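Local coordinates for protein yeast Cdc13 OB4 (Candida glabrata, PDB 3RMH) that forms, through this C-terminal OB-fold domain of the telomere protein Cdc13, a homodimer, and as part of the whole protein probably contributes to binding telomeric DNA, at residues Gln18-Gln23 / Asp66-Tyr71; Ile37-Val42 / Asp90-Leu95; Val104-Ser109 / Arg113-Ser118. The protein carries 2 engineered substitutions. One frame throughout, in Å; residues are numbered along the deposited sequence.

Contact 1: residues Gln18-Gln23 / Asp66-Tyr71; sequences QLNHLQ and DILEVY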
loop_
_atom_site.group_PDB
_atom_site.type_symbol
_atom_site.label_atom_id
_atom_site.label_comp_id
_atom_site.label_asym_id
_atom_site.label_seq_id
_atom_site.Cartn_x
_atom_site.Cartn_y
_atom_site.Cartn_z
ATOM N N GLN B 18 13.411 0.231 6.340
ATOM C CA GLN B 18 14.318 -0.857 5.991
ATOM C C GLN B 18 13.558 -2.130 5.629
ATOM O O GLN B 18 13.965 -2.868 4.733
ATOM C CB GLN B 18 15.306 -1.135 7.130
ATOM C CG GLN B 18 16.188 0.054 7.485
ATOM C CD GLN B 18 17.293 -0.296 8.472
ATOM O OE1 GLN B 18 17.300 -1.379 9.062
ATOM N NE2 GLN B 18 18.239 0.623 8.647
ATOM N N LEU B 19 12.451 -2.381 6.318
ATOM C CA LEU B 19 11.652 -3.570 6.063
ATOM C C LEU B 19 11.006 -3.497 4.685
ATOM O O LEU B 19 10.899 -4.506 3.985
ATOM C CB LEU B 19 10.572 -3.733 7.129
ATOM C CG LEU B 19 11.048 -4.010 8.562
ATOM C CD1 LEU B 19 9.862 -4.172 9.485
ATOM C CD2 LEU B 19 11.906 -5.266 8.583
ATOM N N ASN B 20 10.571 -2.300 4.300
ATOM C CA ASN B 20 9.920 -2.119 2.998
ATOM C C ASN B 20 10.861 -2.297 1.828
ATOM O O ASN B 20 10.418 -2.433 0.687
ATOM C CB ASN B 20 9.249 -0.745 2.902
ATOM C CG ASN B 20 7.888 -0.728 3.550
ATOM O OD1 ASN B 20 7.144 -1.711 3.475
ATOM N ND2 ASN B 20 7.552 0.387 4.197
ATOM N N HIS B 21 12.159 -2.278 2.101
ATOM C CA HIS B 21 13.142 -2.447 1.026
ATOM C C HIS B 21 13.593 -3.891 0.836
ATOM O O HIS B 21 14.216 -4.218 -0.179
ATOM C CB HIS B 21 14.350 -1.533 1.233
ATOM C CG HIS B 21 14.125 -0.133 0.739
ATOM N ND1 HIS B 21 14.520 0.280 -0.505
ATOM C CD2 HIS B 21 13.505 0.921 1.327
ATOM C CE1 HIS B 21 14.171 1.553 -0.669
ATOM N NE2 HIS B 21 13.562 1.958 0.418
ATOM N N LEU B 22 13.283 -4.751 1.801
ATOM C CA LEU B 22 13.741 -6.144 1.740
ATOM C C LEU B 22 13.196 -6.826 0.489
ATOM O O LEU B 22 11.988 -7.035 0.356
ATOM C CB LEU B 22 13.329 -6.915 2.993
ATOM C CG LEU B 22 14.061 -6.577 4.295
ATOM C CD1 LEU B 22 13.377 -7.266 5.463
ATOM C CD2 LEU B 22 15.531 -6.975 4.234
ATOM N N GLN B 23 14.108 -7.160 -0.418
ATOM C CA GLN B 23 13.785 -7.706 -1.732
ATOM C C GLN B 23 13.509 -9.206 -1.699
ATOM O O GLN B 23 12.705 -9.722 -2.474
ATOM C CB GLN B 23 14.945 -7.434 -2.692
ATOM C CG GLN B 23 14.703 -7.919 -4.112
ATOM C CD GLN B 23 14.746 -6.789 -5.125
ATOM O OE1 GLN B 23 15.345 -5.742 -4.877
ATOM N NE2 GLN B 23 14.107 -6.995 -6.274
ATOM N N ASP B 66 7.735 4.925 4.881
ATOM C CA ASP B 66 7.750 4.842 6.346
ATOM C C ASP B 66 6.516 4.147 6.905
ATOM O O ASP B 66 6.328 4.083 8.121
ATOM C CB ASP B 66 7.875 6.227 6.971
ATOM C CG ASP B 66 9.303 6.728 6.993
ATOM O OD1 ASP B 66 10.223 5.921 6.730
ATOM O OD2 ASP B 66 9.499 7.928 7.290
ATOM N N ILE B 67 5.685 3.630 6.006
ATOM C CA ILE B 67 4.454 2.957 6.378
ATOM C C ILE B 67 4.532 1.483 6.012
ATOM O O ILE B 67 4.833 1.144 4.874
ATOM C CB ILE B 67 3.257 3.585 5.640
ATOM C CG1 ILE B 67 3.063 5.043 6.102
ATOM C CG2 ILE B 67 1.981 2.781 5.897
ATOM C CD1 ILE B 67 2.160 5.864 5.167
ATOM N N LEU B 68 4.256 0.608 6.976
ATOM C CA LEU B 68 4.194 -0.820 6.701
ATOM C C LEU B 68 2.727 -1.191 6.568
ATOM O O LEU B 68 1.911 -0.889 7.447
ATOM C CB LEU B 68 4.868 -1.621 7.823
ATOM C CG LEU B 68 5.264 -3.060 7.438
ATOM C CD1 LEU B 68 6.502 -3.036 6.531
ATOM C CD2 LEU B 68 5.557 -3.891 8.673
ATOM N N GLU B 69 2.373 -1.801 5.444
ATOM C CA GLU B 69 1.019 -2.295 5.259
ATOM C C GLU B 69 0.940 -3.764 5.647
ATOM O O GLU B 69 1.571 -4.626 5.038
ATOM C CB GLU B 69 0.521 -2.068 3.820
ATOM C CG GLU B 69 -0.958 -2.398 3.643
ATOM C CD GLU B 69 -1.578 -1.764 2.398
ATOM O OE1 GLU B 69 -0.824 -1.274 1.526
ATOM O OE2 GLU B 69 -2.827 -1.749 2.303
ATOM N N VAL B 70 0.161 -4.034 6.681
ATOM C CA VAL B 70 0.045 -5.367 7.265
ATOM C C VAL B 70 -1.290 -5.975 6.858
ATOM O O VAL B 70 -2.337 -5.399 7.116
ATOM C CB VAL B 70 0.087 -5.279 8.798
ATOM C CG1 VAL B 70 -0.134 -6.649 9.430
ATOM C CG2 VAL B 70 1.411 -4.679 9.254
ATOM N N TYR B 71 -1.246 -7.152 6.251
ATOM C CA TYR B 71 -2.435 -7.778 5.685
ATOM C C TYR B 71 -2.864 -8.988 6.464
ATOM O O TYR B 71 -2.049 -9.843 6.788
ATOM C CB TYR B 71 -2.131 -8.282 4.260
ATOM C CG TYR B 71 -1.888 -7.211 3.237
ATOM C CD1 TYR B 71 -2.858 -6.901 2.297
ATOM C CD2 TYR B 71 -0.676 -6.548 3.172
ATOM C CE1 TYR B 71 -2.639 -5.923 1.337
ATOM C CE2 TYR B 71 -0.438 -5.572 2.203
ATOM C CZ TYR B 71 -1.424 -5.268 1.296
ATOM O OH TYR B 71 -1.191 -4.303 0.351
HETATM O O HOH W 1 4.449 -2.216 3.447
#

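Contact 2: residues Ile37-Val42 / Asp90-Leu95; sequences IDVEIV and DIFTPL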
loop_
_atom_site.group_PDB
_atom_site.type_symbol
_atom_site.label_atom_id
_atom_site.label_comp_id
_atom_site.label_asym_id
_atom_site.label_seq_id
_atom_site.Cartn_x
_atom_site.Cartn_y
_atom_site.Cartn_z
ATOM N N ILE B 37 -2.206 3.618 12.086
ATOM C CA ILE B 37 -2.757 4.898 11.630
ATOM C C ILE B 37 -3.916 4.787 10.651
ATOM O O ILE B 37 -4.593 5.763 10.384
ATOM C CB ILE B 37 -1.684 5.787 11.009
ATOM C CG1 ILE B 37 -0.981 5.034 9.874
ATOM C CG2 ILE B 37 -0.707 6.240 12.087
ATOM C CD1 ILE B 37 -0.052 5.899 9.072
ATOM N N ASP B 38 -4.139 3.608 10.090
ATOM C CA ASP B 38 -5.270 3.447 9.185
ATOM C C ASP B 38 -5.626 1.986 9.148
ATOM O O ASP B 38 -4.753 1.122 9.231
ATOM C CB ASP B 38 -4.909 3.946 7.773
ATOM C CG ASP B 38 -6.132 4.311 6.942
ATOM O OD1 ASP B 38 -7.248 4.369 7.496
ATOM O OD2 ASP B 38 -5.976 4.560 5.729
ATOM N N VAL B 39 -6.915 1.706 9.043
ATOM C CA VAL B 39 -7.362 0.348 8.827
ATOM C C VAL B 39 -8.376 0.357 7.697
ATOM O O VAL B 39 -9.241 1.223 7.630
ATOM C CB VAL B 39 -7.991 -0.272 10.092
ATOM C CG1 VAL B 39 -8.473 -1.673 9.793
ATOM C CG2 VAL B 39 -6.988 -0.296 11.249
ATOM N N GLU B 40 -8.257 -0.607 6.799
ATOM C CA GLU B 40 -9.204 -0.721 5.715
ATOM C C GLU B 40 -9.736 -2.136 5.702
ATOM O O GLU B 40 -8.984 -3.090 5.903
ATOM C CB GLU B 40 -8.531 -0.373 4.390
ATOM C CG GLU B 40 -9.417 -0.566 3.190
ATOM C CD GLU B 40 -8.954 0.252 2.002
ATOM O OE1 GLU B 40 -7.787 0.705 2.011
ATOM O OE2 GLU B 40 -9.763 0.451 1.072
ATOM N N ILE B 41 -11.041 -2.267 5.504
ATOM C CA ILE B 41 -11.677 -3.571 5.444
ATOM C C ILE B 41 -12.230 -3.828 4.045
ATOM O O ILE B 41 -12.878 -2.964 3.463
ATOM C CB ILE B 41 -12.817 -3.668 6.451
ATOM C CG1 ILE B 41 -12.281 -3.517 7.878
ATOM C CG2 ILE B 41 -13.546 -4.989 6.301
ATOM C CD1 ILE B 41 -13.388 -3.267 8.908
ATOM N N VAL B 42 -11.957 -5.014 3.513
ATOM C CA VAL B 42 -12.512 -5.429 2.228
ATOM C C VAL B 42 -13.459 -6.604 2.457
ATOM O O VAL B 42 -13.021 -7.749 2.574
ATOM C CB VAL B 42 -11.407 -5.829 1.235
ATOM C CG1 VAL B 42 -12.009 -6.268 -0.088
ATOM C CG2 VAL B 42 -10.450 -4.669 1.020
ATOM N N ASP B 90 -15.809 -0.316 13.568
ATOM C CA ASP B 90 -15.848 0.179 14.938
ATOM C C ASP B 90 -14.872 -0.549 15.859
ATOM O O ASP B 90 -14.374 0.034 16.820
ATOM C CB ASP B 90 -17.269 0.103 15.499
ATOM C CG ASP B 90 -18.273 0.859 14.643
ATOM O OD1 ASP B 90 -17.881 1.859 13.997
ATOM O OD2 ASP B 90 -19.453 0.451 14.608
ATOM N N ILE B 91 -14.589 -1.820 15.582
ATOM C CA ILE B 91 -13.688 -2.549 16.475
ATOM C C ILE B 91 -12.270 -1.994 16.418
ATOM O O ILE B 91 -11.491 -2.188 17.346
ATOM C CB ILE B 91 -13.664 -4.071 16.217
ATOM C CG1 ILE B 91 -12.961 -4.395 14.895
ATOM C CG2 ILE B 91 -15.071 -4.666 16.322
ATOM C CD1 ILE B 91 -12.821 -5.883 14.635
ATOM N N PHE B 92 -11.931 -1.298 15.335
ATOM C CA PHE B 92 -10.590 -0.734 15.211
ATOM C C PHE B 92 -10.411 0.651 15.853
ATOM O O PHE B 92 -9.291 1.076 16.142
ATOM C CB PHE B 92 -10.153 -0.729 13.746
ATOM C CG PHE B 92 -10.109 -2.109 13.145
ATOM C CD1 PHE B 92 -9.039 -2.955 13.397
ATOM C CD2 PHE B 92 -11.152 -2.570 12.365
ATOM C CE1 PHE B 92 -9.000 -4.224 12.863
ATOM C CE2 PHE B 92 -11.116 -3.847 11.826
ATOM C CZ PHE B 92 -10.040 -4.668 12.075
ATOM N N THR B 93 -11.513 1.343 16.096
ATOM C CA THR B 93 -11.444 2.718 16.616
ATOM C C THR B 93 -10.528 2.932 17.829
ATOM O O THR B 93 -9.755 3.892 17.854
ATOM C CB THR B 93 -12.847 3.256 16.918
ATOM O OG1 THR B 93 -13.588 3.301 15.693
ATOM C CG2 THR B 93 -12.766 4.651 17.532
ATOM N N PRO B 94 -10.611 2.047 18.843
ATOM C CA PRO B 94 -9.756 2.248 20.019
ATOM C C PRO B 94 -8.267 2.062 19.737
ATOM O O PRO B 94 -7.440 2.455 20.552
ATOM C CB PRO B 94 -10.248 1.175 21.007
ATOM C CG PRO B 94 -11.629 0.823 20.535
ATOM C CD PRO B 94 -11.541 0.919 19.034
ATOM N N LEU B 95 -7.924 1.473 18.596
ATOM C CA LEU B 95 -6.518 1.191 18.294
ATOM C C LEU B 95 -5.799 2.320 17.524
ATOM O O LEU B 95 -4.568 2.341 17.444
ATOM C CB LEU B 95 -6.415 -0.131 17.528
ATOM C CG LEU B 95 -7.219 -1.285 18.148
ATOM C CD1 LEU B 95 -7.164 -2.555 17.271
ATOM C CD2 LEU B 95 -6.781 -1.578 19.581
#

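Contact 3: residues Val104-Ser109 / Arg113-Ser118; sequences VFQRPS and RIIRWS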
loop_
_atom_site.group_PDB
_atom_site.type_symbol
_atom_site.label_atom_id
_atom_site.label_comp_id
_atom_site.label_asym_id
_atom_site.label_seq_id
_atom_site.Cartn_x
_atom_site.Cartn_y
_atom_site.Cartn_z
ATOM N N VAL B 104 5.472 -9.569 12.784
ATOM C CA VAL B 104 5.148 -9.669 11.364
ATOM C C VAL B 104 6.203 -10.462 10.579
ATOM O O VAL B 104 7.339 -10.601 11.019
ATOM C CB VAL B 104 4.935 -8.275 10.718
ATOM C CG1 VAL B 104 3.833 -7.500 11.460
ATOM C CG2 VAL B 104 6.227 -7.464 10.716
ATOM N N PHE B 105 5.798 -10.977 9.420
ATOM C CA PHE B 105 6.696 -11.697 8.530
ATOM C C PHE B 105 6.290 -11.432 7.078
ATOM O O PHE B 105 5.174 -10.971 6.811
ATOM C CB PHE B 105 6.697 -13.206 8.854
ATOM C CG PHE B 105 5.432 -13.914 8.452
ATOM C CD1 PHE B 105 5.411 -14.749 7.340
ATOM C CD2 PHE B 105 4.261 -13.716 9.153
ATOM C CE1 PHE B 105 4.240 -15.386 6.960
ATOM C CE2 PHE B 105 3.087 -14.344 8.771
ATOM C CZ PHE B 105 3.076 -15.179 7.687
ATOM N N GLN B 106 7.202 -11.700 6.149
ATOM C CA GLN B 106 6.918 -11.550 4.718
ATOM C C GLN B 106 6.162 -12.745 4.181
ATOM O O GLN B 106 6.655 -13.884 4.205
ATOM C CB GLN B 106 8.197 -11.405 3.897
ATOM C CG GLN B 106 8.991 -10.147 4.142
ATOM C CD GLN B 106 10.453 -10.342 3.827
ATOM O OE1 GLN B 106 11.091 -11.242 4.363
ATOM N NE2 GLN B 106 10.989 -9.508 2.950
ATOM N N ARG B 107 4.973 -12.487 3.666
ATOM C CA ARG B 107 4.202 -13.546 3.043
ATOM C C ARG B 107 4.283 -13.393 1.520
ATOM O O ARG B 107 3.962 -12.335 0.965
ATOM C CB ARG B 107 2.752 -13.504 3.516
ATOM C CG ARG B 107 1.897 -14.618 2.965
ATOM C CD ARG B 107 0.473 -14.501 3.465
ATOM N NE ARG B 107 0.405 -14.579 4.920
ATOM C CZ ARG B 107 0.297 -15.717 5.601
ATOM N NH1 ARG B 107 0.246 -16.874 4.953
ATOM N NH2 ARG B 107 0.236 -15.702 6.927
ATOM N N PRO B 108 4.736 -14.443 0.840
ATOM C CA PRO B 108 4.811 -14.425 -0.623
ATOM C C PRO B 108 3.456 -14.770 -1.225
ATOM O O PRO B 108 2.732 -15.592 -0.660
ATOM C CB PRO B 108 5.794 -15.555 -0.917
ATOM C CG PRO B 108 5.516 -16.544 0.168
ATOM C CD PRO B 108 5.172 -15.734 1.401
ATOM N N SER B 109 3.120 -14.161 -2.356
ATOM C CA SER B 109 1.881 -14.488 -3.046
ATOM C C SER B 109 2.160 -15.337 -4.281
ATOM O O SER B 109 3.313 -15.493 -4.686
ATOM C CB SER B 109 1.126 -13.213 -3.420
ATOM O OG SER B 109 1.985 -12.282 -4.050
ATOM N N ARG B 113 3.720 -11.572 -7.345
ATOM C CA ARG B 113 5.142 -11.516 -7.012
ATOM C C ARG B 113 5.433 -10.381 -6.043
ATOM O O ARG B 113 6.584 -9.966 -5.880
ATOM C CB ARG B 113 5.989 -11.355 -8.280
ATOM C CG ARG B 113 5.728 -12.431 -9.333
ATOM C CD ARG B 113 5.847 -13.827 -8.732
ATOM N NE ARG B 113 7.195 -14.090 -8.238
ATOM C CZ ARG B 113 7.581 -15.240 -7.697
ATOM N NH1 ARG B 113 6.721 -16.244 -7.575
ATOM N NH2 ARG B 113 8.829 -15.382 -7.277
ATOM N N ILE B 114 4.382 -9.891 -5.400
ATOM C CA ILE B 114 4.500 -8.770 -4.483
ATOM C C ILE B 114 4.708 -9.310 -3.073
ATOM O O ILE B 114 4.034 -10.246 -2.644
ATOM C CB ILE B 114 3.230 -7.896 -4.504
ATOM C CG1 ILE B 114 2.973 -7.361 -5.920
ATOM C CG2 ILE B 114 3.343 -6.755 -3.498
ATOM C CD1 ILE B 114 1.909 -6.277 -5.988
ATOM N N ILE B 115 5.655 -8.737 -2.348
ATOM C CA ILE B 115 5.832 -9.168 -0.966
ATOM C C ILE B 115 4.794 -8.449 -0.108
ATOM O O ILE B 115 4.623 -7.240 -0.217
ATOM C CB ILE B 115 7.254 -8.884 -0.456
ATOM C CG1 ILE B 115 8.223 -9.902 -1.056
ATOM C CG2 ILE B 115 7.303 -8.957 1.086
ATOM C CD1 ILE B 115 9.680 -9.540 -0.873
ATOM N N ARG B 116 4.079 -9.196 0.722
ATOM C CA ARG B 116 3.154 -8.558 1.657
ATOM C C ARG B 116 3.499 -8.968 3.077
ATOM O O ARG B 116 3.777 -10.135 3.336
ATOM C CB ARG B 116 1.702 -8.926 1.339
ATOM C CG ARG B 116 1.182 -8.318 0.042
ATOM C CD ARG B 116 -0.219 -8.808 -0.278
ATOM N NE ARG B 116 -0.725 -8.251 -1.535
ATOM C CZ ARG B 116 -0.388 -8.701 -2.741
ATOM N NH1 ARG B 116 0.471 -9.705 -2.860
ATOM N NH2 ARG B 116 -0.896 -8.139 -3.834
ATOM N N TRP B 117 3.482 -8.000 3.984
ATOM C CA TRP B 117 3.740 -8.245 5.394
ATOM C C TRP B 117 2.444 -8.683 6.075
ATOM O O TRP B 117 1.357 -8.166 5.783
ATOM C CB TRP B 117 4.311 -6.971 6.044
ATOM C CG TRP B 117 5.708 -6.722 5.559
ATOM C CD1 TRP B 117 6.084 -6.029 4.435
ATOM C CD2 TRP B 117 6.923 -7.224 6.152
ATOM N NE1 TRP B 117 7.462 -6.054 4.308
ATOM C CE2 TRP B 117 7.988 -6.774 5.325
ATOM C CE3 TRP B 117 7.197 -7.990 7.278
ATOM C CZ2 TRP B 117 9.324 -7.074 5.637
ATOM C CZ3 TRP B 117 8.521 -8.295 7.563
ATOM C CH2 TRP B 117 9.567 -7.829 6.755
ATOM N N SER B 118 2.564 -9.633 6.990
ATOM C CA SER B 118 1.400 -10.245 7.607
ATOM C C SER B 118 1.729 -10.452 9.076
ATOM O O SER B 118 2.884 -10.672 9.406
ATOM C CB SER B 118 1.151 -11.600 6.942
ATOM O OG SER B 118 -0.176 -12.038 7.141
HETATM O O HOH W 2 9.875 -6.515 2.121
HETATM O O HOH W 3 1.986 -11.585 -0.793
#

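Contact 1: residues Gln18-Gln23 / Asp66-Tyr71
N20 and L68 bury the most surface in this contact, and the carboxamide of N20 makes its polar half. ND2 of N20 donates to the backbone O of I67 at 2.9 Å, with an N-H...O angle of 154°. The donor sits above the carbonyl plane of I67, 58° out of it, so the bond does not follow a lone pair. The same nitrogen also donates to the carbonyl of V65, so two backbone acceptors fix the rotation of the amide. Its other end is tied through a water, which donates to OD1 of N20 at 2.7 Å and accepts from the backbone N of E69 at 2.9 Å. The side chain thus holds the V65 and I67 carbonyls directly and E69 N through the water, around the start of strand 68-73, one of the strands of the curled OB-fold sheet, and pins to it the type I beta turn from L19 to L22.

L68 answers with a methyl group. With CG anti to its backbone N (chi1 -161°), it packs CD1 against the amide oxygen of N20, 3.4 Å from OD1, and the two side chains run obliquely across one another. The apolar contact is made by the same methyl, which meets CB of L19 at 4.2 Å, a looser touch. L19 and L68 both continue onto W117 and L32, so the leucine pair belongs to the interior of the barrel. On its outer side the turn faces the second subunit, where N20 packs on P64 and H21 is hydrogen-bonded through NE2 to NE2 of H21 of that subunit.

Contact 2: residues Ile37-Val42 / Asp90-Leu95
V39 and F92 meet where the long strand 28-42 of the OB-fold sheet is covered by the connection between helix 75-82 and strand 99-108. Segment 90-95 has helical backbone angles at its start and turns into a 3-10 segment, stabilised by the L95 N to F92 O bond of 2.8 Å.

The main interaction is CH-pi. CG1 of V39 stands 3.7 Å from the centroid of the F92 ring and only 7° off its normal, so the methyl sits over the middle of the face. Its branch is placed there by a chi1 of 178°, which sets CG1 opposite the backbone N. The opposite face is taken by CG1 of I91, offset toward the rim, and the ring is therefore covered by aliphatic groups above and below.

The remaining contacts are apolar packing. V39 and F92 both reach I47 of strand 46-52, while I41 continues onto L87 and M89; L95 turns to I124 and L127 of helix 124-134. The loop is thus packed between sheet and C-terminal helix. Two residues along the strand from V39, I41 approaches the ring obliquely, its CD1 lying 3.7 Å from CE2 of F92.

Contact 3: residues Val104-Ser109 / Arg113-Ser118
Four backbone hydrogen bonds join F105 to S118 and R107 to R116, two hydrogen-bonded antiparallel pairs. The shortest runs from R107 N to R116 O, 2.7 Å; both bonds between F105 and S118 measure 2.9 Å (F105 N to S118 O and S118 N to F105 O).

Side-chain bonds are weaker. NE of R107 reaches OG of S118 at 3.4 Å, a weak bond to a hydroxyl whose stronger partner is the carbonyl of Y71. Nearer the turn, NH1 of R116 approaches, also weakly and at the edge of the guanidinium, OG of the poorly ordered S109, whose stronger partner is D112 O. One water ties R107 O, I114 O and R116 NH1 together.

On the face carrying Q106 and W117, Q106 has CG opposite its carbonyl carbon (chi1 -66°), which brings CG over the indole, 3.6 Å from the centroid of the six-membered ring and 18° off the normal, a CH-pi contact. The two side chains lie alongside, amide and ring planes 19° apart. The amide is fixed by T26 N and H24 O. CG2 of V104 adds an apolar contact, 3.6 Å from CE3 of W117.

The paired backbones are those of the antiparallel beta hairpin of strands 99-108 and 115-119 in the OB fold.

In the fold
All three contacts converge on the single curled sheet of the OB4 domain. Contacts 1 and 3 are neighbours, with centres about 9 Å apart, and they are tied by probable hydrogen bonds from Y71 N to W117 O and from S118 OG to Y71 O, which bring strands 68-73 and 115-119 together. Contact 2 lies apart, its centre about 19 Å from that of contact 1 and about 21 Å from that of contact 3, with the latter across the chain's centre. Along the chain, contacts 1 and 2 interleave, whereas contact 3 follows both. Each also reaches the second subunit, consistent with a dimerization domain whose interface involves widely separated parts of the fold.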